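Local coordinates for protein L-lactate dehydrogenase (Trichomonas vaginalis, PDB 4UUL) that probably interconverts 2-oxo acids (pyruvate or oxaloacetate) and their L-2-hydroxy acids with NAD(H), as a lactate dehydrogenase of the lactate/malate dehydrogenase superfamily, at residues 163-168 and 222-227; 156-161 and 184-189; 197-202 and 206-211; 181-184 and 190-193. The protein carries 1 engineered substitution. All blocks are in the same frame, centred on the assembly; numbering follows the deposited sequence.

Contact 1: 163-168 and 222-227; sequences YYEVAS and FKKIGH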
loop_
_atom_site.group_PDB
_atom_site.type_symbol
_atom_site.label_atom_id
_atom_site.label_comp_id
_atom_site.label_asym_id
_atom_site.label_seq_id
_atom_site.Cartn_x
_atom_site.Cartn_y
_atom_site.Cartn_z
ATOM N N TYR B 163 -3.440 -2.824 20.605
ATOM C CA TYR B 163 -2.778 -1.581 20.987
ATOM C C TYR B 163 -3.637 -0.353 20.718
ATOM O O TYR B 163 -3.724 0.536 21.568
ATOM C CB TYR B 163 -1.422 -1.422 20.265
ATOM C CG TYR B 163 -0.230 -1.929 21.059
ATOM C CD1 TYR B 163 0.461 -1.108 21.935
ATOM C CD2 TYR B 163 0.212 -3.247 20.935
ATOM C CE1 TYR B 163 1.536 -1.588 22.657
ATOM C CE2 TYR B 163 1.291 -3.746 21.640
ATOM C CZ TYR B 163 1.961 -2.888 22.504
ATOM O OH TYR B 163 3.034 -3.339 23.232
ATOM N N TYR B 164 -4.247 -0.297 19.555
ATOM C CA TYR B 164 -5.040 0.886 19.277
ATOM C C TYR B 164 -6.228 0.977 20.233
ATOM O O TYR B 164 -6.544 2.046 20.759
ATOM C CB TYR B 164 -5.477 0.866 17.826
ATOM C CG TYR B 164 -5.931 2.283 17.431
ATOM C CD1 TYR B 164 -7.229 2.691 17.664
ATOM C CD2 TYR B 164 -5.026 3.213 16.837
ATOM C CE1 TYR B 164 -7.685 3.962 17.340
ATOM C CE2 TYR B 164 -5.454 4.513 16.500
ATOM C CZ TYR B 164 -6.764 4.877 16.754
ATOM O OH TYR B 164 -7.155 6.123 16.403
ATOM N N GLU B 165 -6.863 -0.154 20.528
ATOM C CA GLU B 165 -8.019 -0.135 21.385
ATOM C C GLU B 165 -7.632 0.344 22.774
ATOM O O GLU B 165 -8.312 1.152 23.371
ATOM C CB GLU B 165 -8.653 -1.528 21.421
ATOM C CG GLU B 165 -9.629 -1.786 22.504
ATOM C CD GLU B 165 -10.872 -0.872 22.436
ATOM O OE1 GLU B 165 -11.168 -0.305 21.354
ATOM O OE2 GLU B 165 -11.554 -0.714 23.478
ATOM N N VAL B 166 -6.548 -0.191 23.317
ATOM C CA VAL B 166 -6.166 0.156 24.670
ATOM C C VAL B 166 -5.685 1.584 24.751
ATOM O O VAL B 166 -6.047 2.304 25.675
ATOM C CB VAL B 166 -5.099 -0.825 25.210
ATOM C CG1 VAL B 166 -4.536 -0.310 26.532
ATOM C CG2 VAL B 166 -5.723 -2.216 25.348
ATOM N N ALA B 167 -4.903 2.012 23.774
ATOM C CA ALA B 167 -4.419 3.389 23.762
ATOM C C ALA B 167 -5.609 4.340 23.700
ATOM O O ALA B 167 -5.661 5.334 24.408
ATOM C CB ALA B 167 -3.483 3.599 22.555
ATOM N N SER B 168 -6.600 4.026 22.875
ATOM C CA SER B 168 -7.762 4.898 22.780
ATOM C C SER B 168 -8.525 4.911 24.101
ATOM O O SER B 168 -8.975 5.954 24.533
ATOM C CB SER B 168 -8.669 4.549 21.586
ATOM O OG SER B 168 -9.310 3.288 21.691
ATOM N N PHE B 222 -11.858 -8.201 24.990
ATOM C CA PHE B 222 -11.711 -9.325 24.037
ATOM C C PHE B 222 -12.879 -9.396 23.063
ATOM O O PHE B 222 -12.727 -9.806 21.889
ATOM C CB PHE B 222 -11.547 -10.673 24.752
ATOM C CG PHE B 222 -11.305 -11.841 23.812
ATOM C CD1 PHE B 222 -10.109 -11.965 23.137
ATOM C CD2 PHE B 222 -12.281 -12.807 23.609
ATOM C CE1 PHE B 222 -9.874 -13.034 22.292
ATOM C CE2 PHE B 222 -12.045 -13.872 22.766
ATOM C CZ PHE B 222 -10.838 -13.978 22.101
ATOM N N LYS B 223 -14.057 -8.992 23.513
ATOM C CA LYS B 223 -15.201 -8.973 22.616
ATOM C C LYS B 223 -14.970 -7.980 21.488
ATOM O O LYS B 223 -15.285 -8.271 20.335
ATOM C CB LYS B 223 -16.470 -8.622 23.367
ATOM C CG LYS B 223 -16.974 -9.778 24.210
ATOM C CD LYS B 223 -18.228 -9.393 24.942
ATOM C CE LYS B 223 -18.728 -10.515 25.818
ATOM N NZ LYS B 223 -19.916 -10.060 26.573
ATOM N N LYS B 224 -14.432 -6.812 21.815
ATOM C CA LYS B 224 -14.183 -5.811 20.790
ATOM C C LYS B 224 -13.156 -6.341 19.809
ATOM O O LYS B 224 -13.371 -6.268 18.590
ATOM C CB LYS B 224 -13.681 -4.518 21.417
ATOM C CG LYS B 224 -14.750 -3.804 22.217
ATOM C CD LYS B 224 -14.197 -2.596 22.956
ATOM C CE LYS B 224 -14.577 -1.298 22.296
ATOM N NZ LYS B 224 -14.208 -0.138 23.176
ATOM N N ILE B 225 -12.046 -6.855 20.334
ATOM C CA ILE B 225 -10.980 -7.497 19.524
ATOM C C ILE B 225 -11.498 -8.719 18.747
ATOM O O ILE B 225 -11.116 -8.927 17.583
ATOM C CB ILE B 225 -9.774 -7.999 20.451
ATOM C CG1 ILE B 225 -9.101 -6.840 21.168
ATOM C CG2 ILE B 225 -8.745 -8.774 19.673
ATOM C CD1 ILE B 225 -8.730 -5.699 20.289
ATOM N N GLY B 226 -12.317 -9.536 19.407
ATOM C CA GLY B 226 -12.745 -10.815 18.844
ATOM C C GLY B 226 -13.730 -10.702 17.691
ATOM O O GLY B 226 -13.920 -11.663 16.922
ATOM N N HIS B 227 -14.339 -9.530 17.550
ATOM C CA HIS B 227 -15.388 -9.324 16.575
ATOM C C HIS B 227 -15.055 -8.223 15.574
ATOM O O HIS B 227 -15.846 -7.888 14.674
ATOM C CB HIS B 227 -16.667 -8.977 17.304
ATOM C CG HIS B 227 -17.268 -10.144 18.026
ATOM N ND1 HIS B 227 -17.032 -10.404 19.362
ATOM C CD2 HIS B 227 -18.070 -11.144 17.586
ATOM C CE1 HIS B 227 -17.682 -11.498 19.717
ATOM N NE2 HIS B 227 -18.321 -11.965 18.658
#
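Glu165 lays its carboxylate across the end of the Lys224 side chain, the two chains meeting at about a right angle. Lys224 NZ donates to Glu165 OE2 at 2.7 Å, a salt bridge that reaches the syn side of the oxygen from 25° out of the carboxylate plane. The other oxygen, Glu165 OE1, stays 3.5 Å from Lys224 NZ, so the ammonium favours one end of the group. The aliphatic part of the lysine lies close too, with Lys224 CD 3.3 Å from Glu165 OE2. A bend at chi3 of Lys224 (104°) directs CE and NZ to the carboxylate. Glu165 OE2 has a second grip from Tyr216 OH, earlier on the lysine's own helix. Two helices of the alpha/beta C-terminal domain of the lactate/malate dehydrogenase family, 156-170 and 214-236, are joined here, their closest CA atoms being those of Glu165 and Ile225 at 8.2 Å. Nearer the interior, Ile225 CD1 approaches Glu165 CB at 4.3 Å. That isoleucine is buried and also packs on Met190, whereas Lys224 is exposed. Phe221 on helix 214-236 touches both Glu165 and Val166, and Tyr164 packs against Glu57 of the second subunit.

Contact 2: 156-161 and 184-189; sequences MLDQNR and GNHGES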
loop_
_atom_site.group_PDB
_atom_site.type_symbol
_atom_site.label_atom_id
_atom_site.label_comp_id
_atom_site.label_asym_id
_atom_site.label_seq_id
_atom_site.Cartn_x
_atom_site.Cartn_y
_atom_site.Cartn_z
ATOM N N MET B 156 0.405 -10.462 14.456
ATOM C CA MET B 156 0.553 -9.010 14.678
ATOM C C MET B 156 -0.673 -8.155 14.334
ATOM O O MET B 156 -0.786 -7.056 14.845
ATOM C CB MET B 156 1.773 -8.443 13.929
ATOM C CG MET B 156 3.051 -8.579 14.740
ATOM S SD MET B 156 3.069 -7.717 16.306
ATOM C CE MET B 156 2.743 -6.052 15.726
ATOM N N LEU B 157 -1.574 -8.630 13.478
ATOM C CA LEU B 157 -2.791 -7.885 13.256
ATOM C C LEU B 157 -3.567 -7.752 14.552
ATOM O O LEU B 157 -4.075 -6.662 14.877
ATOM C CB LEU B 157 -3.666 -8.507 12.178
ATOM C CG LEU B 157 -5.007 -7.868 11.870
ATOM C CD1 LEU B 157 -4.869 -6.369 11.527
ATOM C CD2 LEU B 157 -5.726 -8.622 10.800
ATOM N N ASP B 158 -3.699 -8.850 15.276
ATOM C CA ASP B 158 -4.421 -8.803 16.530
ATOM C C ASP B 158 -3.711 -7.959 17.585
ATOM O O ASP B 158 -4.352 -7.216 18.343
ATOM C CB ASP B 158 -4.618 -10.213 17.048
ATOM C CG ASP B 158 -5.137 -11.105 15.983
ATOM O OD1 ASP B 158 -4.331 -11.643 15.133
ATOM O OD2 ASP B 158 -6.369 -11.272 16.024
ATOM N N GLN B 159 -2.383 -8.030 17.602
ATOM C CA GLN B 159 -1.638 -7.174 18.502
ATOM C C GLN B 159 -1.875 -5.696 18.187
ATOM O O GLN B 159 -2.112 -4.894 19.085
ATOM C CB GLN B 159 -0.131 -7.493 18.474
ATOM C CG GLN B 159 0.633 -6.555 19.369
ATOM C CD GLN B 159 2.092 -6.909 19.546
ATOM O OE1 GLN B 159 2.388 -8.044 19.912
ATOM N NE2 GLN B 159 2.982 -5.953 19.424
ATOM N N ASN B 160 -1.792 -5.327 16.920
ATOM C CA ASN B 160 -1.999 -3.949 16.500
ATOM C C ASN B 160 -3.402 -3.488 16.861
ATOM O O ASN B 160 -3.573 -2.353 17.349
ATOM C CB ASN B 160 -1.672 -3.753 15.015
ATOM C CG ASN B 160 -0.193 -3.795 14.754
ATOM O OD1 ASN B 160 0.623 -3.501 15.628
ATOM N ND2 ASN B 160 0.165 -4.105 13.532
ATOM N N ARG B 161 -4.401 -4.332 16.622
ATOM C CA ARG B 161 -5.758 -4.006 17.013
ATOM C C ARG B 161 -5.835 -3.713 18.498
ATOM O O ARG B 161 -6.528 -2.781 18.943
ATOM C CB ARG B 161 -6.742 -5.112 16.683
ATOM C CG ARG B 161 -7.061 -5.212 15.236
ATOM C CD ARG B 161 -7.837 -6.437 14.906
ATOM N NE ARG B 161 -8.298 -6.455 13.531
ATOM C CZ ARG B 161 -8.678 -7.530 12.879
ATOM N NH1 ARG B 161 -8.561 -8.742 13.468
ATOM N NH2 ARG B 161 -9.088 -7.380 11.650
ATOM N N GLY B 184 -0.986 -17.756 21.852
ATOM C CA GLY B 184 -1.703 -18.975 21.544
ATOM C C GLY B 184 -2.185 -19.048 20.125
ATOM O O GLY B 184 -1.462 -18.730 19.167
ATOM N N ASN B 185 -3.416 -19.505 19.990
ATOM C CA ASN B 185 -4.080 -19.710 18.691
ATOM C C ASN B 185 -4.786 -18.442 18.256
ATOM O O ASN B 185 -5.111 -17.613 19.020
ATOM C CB ASN B 185 -5.111 -20.833 18.824
ATOM C CG ASN B 185 -5.496 -21.464 17.504
ATOM O OD1 ASN B 185 -4.940 -21.084 16.440
ATOM N ND2 ASN B 185 -6.476 -22.380 17.534
ATOM N N HIS B 186 -5.153 -18.397 16.999
ATOM C CA HIS B 186 -6.356 -17.575 16.531
ATOM C C HIS B 186 -7.640 -18.228 16.888
ATOM O O HIS B 186 -7.651 -19.335 17.445
ATOM C CB HIS B 186 -6.299 -17.349 15.064
ATOM C CG HIS B 186 -5.418 -16.173 14.773
ATOM N ND1 HIS B 186 -4.232 -16.273 14.093
ATOM C CD2 HIS B 186 -5.520 -14.869 15.140
ATOM C CE1 HIS B 186 -3.692 -15.074 13.963
ATOM N NE2 HIS B 186 -4.405 -14.224 14.676
ATOM N N GLY B 187 -8.738 -17.602 16.584
ATOM C CA GLY B 187 -10.046 -18.120 16.894
ATOM C C GLY B 187 -10.394 -17.757 18.280
ATOM O O GLY B 187 -9.743 -16.896 18.934
ATOM N N GLU B 188 -11.410 -18.459 18.739
ATOM C CA GLU B 188 -12.026 -18.240 20.004
ATOM C C GLU B 188 -11.052 -18.332 21.143
ATOM O O GLU B 188 -11.293 -17.684 22.129
ATOM C CB GLU B 188 -13.192 -19.231 20.191
ATOM C CG GLU B 188 -14.372 -18.989 19.246
ATOM C CD GLU B 188 -15.539 -19.929 19.485
ATOM O OE1 GLU B 188 -15.449 -20.788 20.392
ATOM O OE2 GLU B 188 -16.545 -19.804 18.761
ATOM N N SER B 189 -9.986 -19.140 21.049
ATOM C CA SER B 189 -9.134 -19.339 22.187
ATOM C C SER B 189 -7.981 -18.348 22.326
ATOM O O SER B 189 -7.211 -18.416 23.257
ATOM C CB SER B 189 -8.576 -20.770 22.244
ATOM O OG SER B 189 -7.563 -20.955 21.307
#
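Asp158 and His186 meet with their flat groups turned 43° against each other, and a single short hydrogen bond joins them. His186 NE2 donates to Asp158 OD1 at 2.6 Å, with an N-H...O angle of 161°. The oxygen lies almost exactly in the imidazole plane, at the ring's edge, so the histidine uses its N-H squarely; the aspartate, by contrast, is met from above its carboxylate plane. The neighbouring ring carbon His186 CD2 is 3.4 Å from the same Asp158 OD1, while Asp158 OD2 stands farther off, 3.8 Å from His186 NE2. Asp158 holds its carboxylate beside its own backbone N (chi1 -48°), leaning from the first turn of helix 156-170 to the loop that follows strand 177-183. The second ring nitrogen, His186 ND1, is hydrogen-bonded to Asp132 OD1, a residue that contacts NADH in another structure of this protein. Asn133 also touches the imidazole, and Met190 packs on Asp158. Further along the helix, Arg161 NE makes a salt bridge to Asp58 of the second subunit. His186 is the predicted proton acceptor of the active site. Hydrogen bonds at both ring nitrogens, to Asp158 and Asp132, fix the rotation of the imidazole, consistent with the histidine-aspartate pair of lactate and malate dehydrogenases.

Contact 3: 197-202 and 206-211; sequences ATFTKE and QKVVDV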
loop_
_atom_site.group_PDB
_atom_site.type_symbol
_atom_site.label_atom_id
_atom_site.label_comp_id
_atom_site.label_asym_id
_atom_site.label_seq_id
_atom_site.Cartn_x
_atom_site.Cartn_y
_atom_site.Cartn_z
ATOM N N ALA B 197 0.787 -5.296 30.713
ATOM C CA ALA B 197 0.897 -4.041 29.990
ATOM C C ALA B 197 1.019 -2.827 30.902
ATOM O O ALA B 197 0.399 -2.746 31.981
ATOM C CB ALA B 197 -0.293 -3.870 29.082
ATOM N N THR B 198 1.818 -1.880 30.445
ATOM C CA THR B 198 1.968 -0.611 31.134
ATOM C C THR B 198 1.697 0.528 30.161
ATOM O O THR B 198 1.652 0.337 28.948
ATOM C CB THR B 198 3.374 -0.414 31.722
ATOM O OG1 THR B 198 4.372 -0.650 30.716
ATOM C CG2 THR B 198 3.600 -1.355 32.919
ATOM N N PHE B 199 1.431 1.714 30.716
ATOM C CA PHE B 199 1.246 2.887 29.886
ATOM C C PHE B 199 1.767 4.101 30.637
ATOM O O PHE B 199 1.784 4.132 31.864
ATOM C CB PHE B 199 -0.216 3.061 29.494
ATOM C CG PHE B 199 -1.124 3.526 30.601
ATOM C CD1 PHE B 199 -1.522 2.682 31.626
ATOM C CD2 PHE B 199 -1.563 4.841 30.619
ATOM C CE1 PHE B 199 -2.327 3.146 32.644
ATOM C CE2 PHE B 199 -2.371 5.302 31.642
ATOM C CZ PHE B 199 -2.770 4.440 32.634
ATOM N N THR B 200 2.166 5.106 29.866
ATOM C CA THR B 200 2.690 6.343 30.391
ATOM C C THR B 200 1.710 7.433 30.008
ATOM O O THR B 200 1.386 7.623 28.840
ATOM C CB THR B 200 4.054 6.679 29.753
ATOM O OG1 THR B 200 4.979 5.613 30.002
ATOM C CG2 THR B 200 4.602 7.998 30.293
ATOM N N LYS B 201 1.286 8.206 30.994
ATOM C CA LYS B 201 0.383 9.313 30.764
ATOM C C LYS B 201 0.829 10.400 31.716
ATOM O O LYS B 201 0.889 10.203 32.937
ATOM C CB LYS B 201 -1.062 8.902 31.039
ATOM C CG LYS B 201 -2.084 9.842 30.466
ATOM C CD LYS B 201 -3.523 9.370 30.743
ATOM C CE LYS B 201 -4.517 10.227 29.964
ATOM N NZ LYS B 201 -5.935 9.779 30.111
ATOM N N GLU B 202 1.175 11.552 31.149
ATOM C CA GLU B 202 1.550 12.698 31.945
ATOM C C GLU B 202 2.678 12.350 32.908
ATOM O O GLU B 202 2.686 12.777 34.050
ATOM C CB GLU B 202 0.312 13.273 32.666
ATOM C CG GLU B 202 -0.694 13.829 31.647
ATOM C CD GLU B 202 -2.095 13.958 32.163
ATOM O OE1 GLU B 202 -2.256 14.322 33.355
ATOM O OE2 GLU B 202 -3.045 13.757 31.361
ATOM N N GLN B 206 1.957 3.413 34.791
ATOM C CA GLN B 206 1.121 2.497 35.566
ATOM C C GLN B 206 0.808 1.239 34.768
ATOM O O GLN B 206 0.961 1.204 33.561
ATOM C CB GLN B 206 -0.226 3.119 35.916
ATOM C CG GLN B 206 -0.160 4.420 36.685
ATOM C CD GLN B 206 -1.522 4.845 37.153
ATOM O OE1 GLN B 206 -2.179 5.659 36.503
ATOM N NE2 GLN B 206 -1.977 4.272 38.272
ATOM N N LYS B 207 0.347 0.200 35.454
ATOM C CA LYS B 207 -0.150 -0.992 34.810
ATOM C C LYS B 207 -1.557 -0.764 34.296
ATOM O O LYS B 207 -2.421 -0.217 34.987
ATOM C CB LYS B 207 -0.162 -2.187 35.761
ATOM C CG LYS B 207 1.204 -2.783 36.018
ATOM C CD LYS B 207 1.107 -3.946 37.014
ATOM C CE LYS B 207 0.543 -5.179 36.415
ATOM N NZ LYS B 207 1.498 -5.674 35.423
ATOM N N VAL B 208 -1.787 -1.187 33.060
ATOM C CA VAL B 208 -3.089 -1.038 32.465
ATOM C C VAL B 208 -4.172 -1.661 33.330
ATOM O O VAL B 208 -5.211 -1.067 33.541
ATOM C CB VAL B 208 -3.089 -1.637 31.041
ATOM C CG1 VAL B 208 -4.495 -1.703 30.441
ATOM C CG2 VAL B 208 -2.151 -0.832 30.139
ATOM N N VAL B 209 -3.941 -2.865 33.865
ATOM C CA VAL B 209 -5.020 -3.545 34.608
ATOM C C VAL B 209 -5.260 -2.917 35.990
ATOM O O VAL B 209 -6.258 -3.215 36.652
ATOM C CB VAL B 209 -4.760 -5.046 34.809
ATOM C CG1 VAL B 209 -4.765 -5.749 33.454
ATOM C CG2 VAL B 209 -3.469 -5.265 35.594
ATOM N N ASP B 210 -4.374 -2.020 36.423
ATOM C CA ASP B 210 -4.554 -1.314 37.697
ATOM C C ASP B 210 -5.401 -0.074 37.524
ATOM O O ASP B 210 -5.819 0.514 38.510
ATOM C CB ASP B 210 -3.211 -0.912 38.293
ATOM C CG ASP B 210 -2.413 -2.094 38.819
ATOM O OD1 ASP B 210 -2.975 -3.205 38.937
ATOM O OD2 ASP B 210 -1.214 -1.904 39.112
ATOM N N VAL B 211 -5.605 0.344 36.275
ATOM C CA VAL B 211 -6.349 1.548 35.966
ATOM C C VAL B 211 -7.688 1.229 35.331
ATOM O O VAL B 211 -8.682 1.801 35.692
ATOM C CB VAL B 211 -5.526 2.484 35.082
ATOM C CG1 VAL B 211 -6.354 3.677 34.638
ATOM C CG2 VAL B 211 -4.292 2.957 35.835
HETATM O O HOH W 1 -1.439 -4.380 33.128
#
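Phe199 carries its ring between its own backbone N and carbonyl carbon (chi1 73°), the crowded position, and this swings the phenyl over the partner strand to Gln206 and Val211. Gln206, with CG beside its backbone N, extends along the ring in the same direction, Gln206 CB lying 3.9 Å from Phe199 CE1. Val211 comes in at the ring's edge, crosswise, its CG2 being 3.8 Å from Phe199 CE1. Val208 CG2 approaches the same ring obliquely and also meets Ala197 CB at 3.7 Å, so one methyl serves two residues. Beneath these side chains runs an antiparallel ladder. Phe199 and Gln206 form a hydrogen-bonded pair, with Phe199 N to Gln206 O at 2.9 Å and Gln206 N to Phe199 O at 3.0 Å; Thr198 and Lys207 form the non-hydrogen-bonded pair beside it, their side chains on the other face of the sheet. Past the strand, Val208 N donates to Ala197 O at 2.9 Å, from above the carbonyl plane. A water also donates to Ala197 O and accepts from Val209 N, tying Ala197 to the weakly bonded helical turn at about 208-211. The contact is a beta hairpin of strands 198-201 and 204-207, at the border of a four-stranded antiparallel sheet. Strand 177-183 flanks it on the other side of 198-201, and Leu170 of helix 156-170 packs on Phe199 and Val208.

Contact 4: 181-184 and 190-193; sequences IVWG and MVAD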
loop_
_atom_site.group_PDB
_atom_site.type_symbol
_atom_site.label_atom_id
_atom_site.label_comp_id
_atom_site.label_asym_id
_atom_site.label_seq_id
_atom_site.Cartn_x
_atom_site.Cartn_y
_atom_site.Cartn_z
ATOM N N ILE B 181 0.289 -8.452 24.704
ATOM C CA ILE B 181 0.709 -9.665 24.026
ATOM C C ILE B 181 -0.516 -10.445 23.576
ATOM O O ILE B 181 -1.502 -10.530 24.311
ATOM C CB ILE B 181 1.510 -10.574 24.983
ATOM C CG1 ILE B 181 2.661 -9.802 25.631
ATOM C CG2 ILE B 181 1.976 -11.843 24.259
ATOM C CD1 ILE B 181 3.229 -10.533 26.821
ATOM N N VAL B 182 -0.423 -11.049 22.389
ATOM C CA VAL B 182 -1.441 -11.983 21.934
ATOM C C VAL B 182 -0.802 -13.371 21.955
ATOM O O VAL B 182 0.226 -13.583 21.317
ATOM C CB VAL B 182 -1.913 -11.614 20.508
ATOM C CG1 VAL B 182 -2.701 -12.694 19.995
ATOM C CG2 VAL B 182 -2.659 -10.305 20.573
ATOM N N TRP B 183 -1.354 -14.275 22.766
ATOM C CA TRP B 183 -0.757 -15.592 22.930
ATOM C C TRP B 183 -1.631 -16.685 22.284
ATOM O O TRP B 183 -2.865 -16.578 22.289
ATOM C CB TRP B 183 -0.641 -15.993 24.412
ATOM C CG TRP B 183 0.046 -15.105 25.385
ATOM C CD1 TRP B 183 -0.455 -13.980 25.970
ATOM C CD2 TRP B 183 1.314 -15.347 26.003
ATOM N NE1 TRP B 183 0.427 -13.505 26.913
ATOM C CE2 TRP B 183 1.522 -14.332 26.958
ATOM C CE3 TRP B 183 2.301 -16.330 25.832
ATOM C CZ2 TRP B 183 2.658 -14.284 27.752
ATOM C CZ3 TRP B 183 3.409 -16.307 26.668
ATOM C CH2 TRP B 183 3.579 -15.285 27.592
ATOM N N GLY B 184 -0.986 -17.756 21.852
ATOM C CA GLY B 184 -1.703 -18.975 21.544
ATOM C C GLY B 184 -2.185 -19.048 20.125
ATOM O O GLY B 184 -1.462 -18.730 19.167
ATOM N N MET B 190 -7.804 -17.435 21.368
ATOM C CA MET B 190 -6.704 -16.485 21.404
ATOM C C MET B 190 -6.724 -15.735 22.722
ATOM O O MET B 190 -7.774 -15.353 23.241
ATOM C CB MET B 190 -6.883 -15.476 20.314
ATOM C CG MET B 190 -5.704 -14.621 19.998
ATOM S SD MET B 190 -5.987 -13.474 18.626
ATOM C CE MET B 190 -7.298 -12.442 19.268
ATOM N N VAL B 191 -5.529 -15.487 23.259
ATOM C CA VAL B 191 -5.394 -14.809 24.540
ATOM C C VAL B 191 -4.879 -13.377 24.289
ATOM O O VAL B 191 -3.698 -13.188 23.967
ATOM C CB VAL B 191 -4.421 -15.557 25.470
ATOM C CG1 VAL B 191 -4.490 -14.874 26.829
ATOM C CG2 VAL B 191 -4.768 -17.026 25.571
ATOM N N ALA B 192 -5.750 -12.382 24.434
ATOM C CA ALA B 192 -5.346 -10.970 24.315
ATOM C C ALA B 192 -5.026 -10.527 25.757
ATOM O O ALA B 192 -5.914 -10.193 26.558
ATOM C CB ALA B 192 -6.469 -10.153 23.677
ATOM N N ASP B 193 -3.759 -10.587 26.084
ATOM C CA ASP B 193 -3.266 -10.417 27.441
ATOM C C ASP B 193 -2.854 -8.979 27.723
ATOM O O ASP B 193 -1.958 -8.428 27.044
ATOM C CB ASP B 193 -2.055 -11.327 27.599
ATOM C CG ASP B 193 -1.365 -11.233 28.961
ATOM O OD1 ASP B 193 -2.012 -10.847 29.948
ATOM O OD2 ASP B 193 -0.162 -11.591 29.008
#
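A beta hairpin of the C-terminal domain, whose loop carries the predicted active-site histidine His186, closes here between strands 177-183 and 191-193. The strand segments 181-183 and 191-193 run at 157° to each other, close to antiparallel, and Ile181 with Asp193 and Trp183 with Val191 are hydrogen-bonded pairs on either side of the non-hydrogen-bonded pair Val182 and Ala192. Each hydrogen-bonded pair makes two backbone bonds; the shortest is Trp183 N to Val191 O, 2.8 Å. The same carbonyl takes a CA-H...O contact from Val182 CA at 3.3 Å. On the face with Ile181, Trp183, Val191 and Asp193, the indole bonds across the strands: Trp183 NE1 donates to Asp193 OD2 at 2.9 Å, near the indole plane, meeting the oxygen on its anti side. Asp193 CG stands opposite its backbone N (chi1 178°), which runs the carboxylate alongside the tryptophan, with Asp193 CB 3.5 Å from Trp183 CD1 at the ring edge. Asp193 OD2 is also bonded to Gln196 NE2, and OD1 to Thr195 OG1, so both oxygens of this buried carboxylate have partners. Ile181 CG2 sits 3.5 Å above one indole face, toward its rim, and Tyr277 meets the ring edge-to-face. Trp183 CB packs on Val191 CB at 3.9 Å. Strand 191-193 forms one border of the four-stranded antiparallel sheet, consistent with the lactate/malate dehydrogenase C-terminal fold, in which a hairpin loop presents the histidine.

How the contacts relate
Contacts 2 and 4 are the most closely tied: their centres are 6 Å apart, they share Gly184, and Gln159 N lies 3.8 Å from Val182 CG2; the hairpin strands of contact 4 flank the loop that carries His186, which contact 2 joins to helix 156-170. Contact 1 covers this region from helix 214-236, with Phe222 CE1 3.3 Å from Met190 O and Phe222 CZ 3.7 Å from Glu188 O; the Ile225 side chain is about 8 Å from that of His186. Contact 3 belongs to the same sheet as contact 4 but stands farthest from the active site, its centre about 22 Å from that of contact 2. It meets contact 1 through Val166 and Val208.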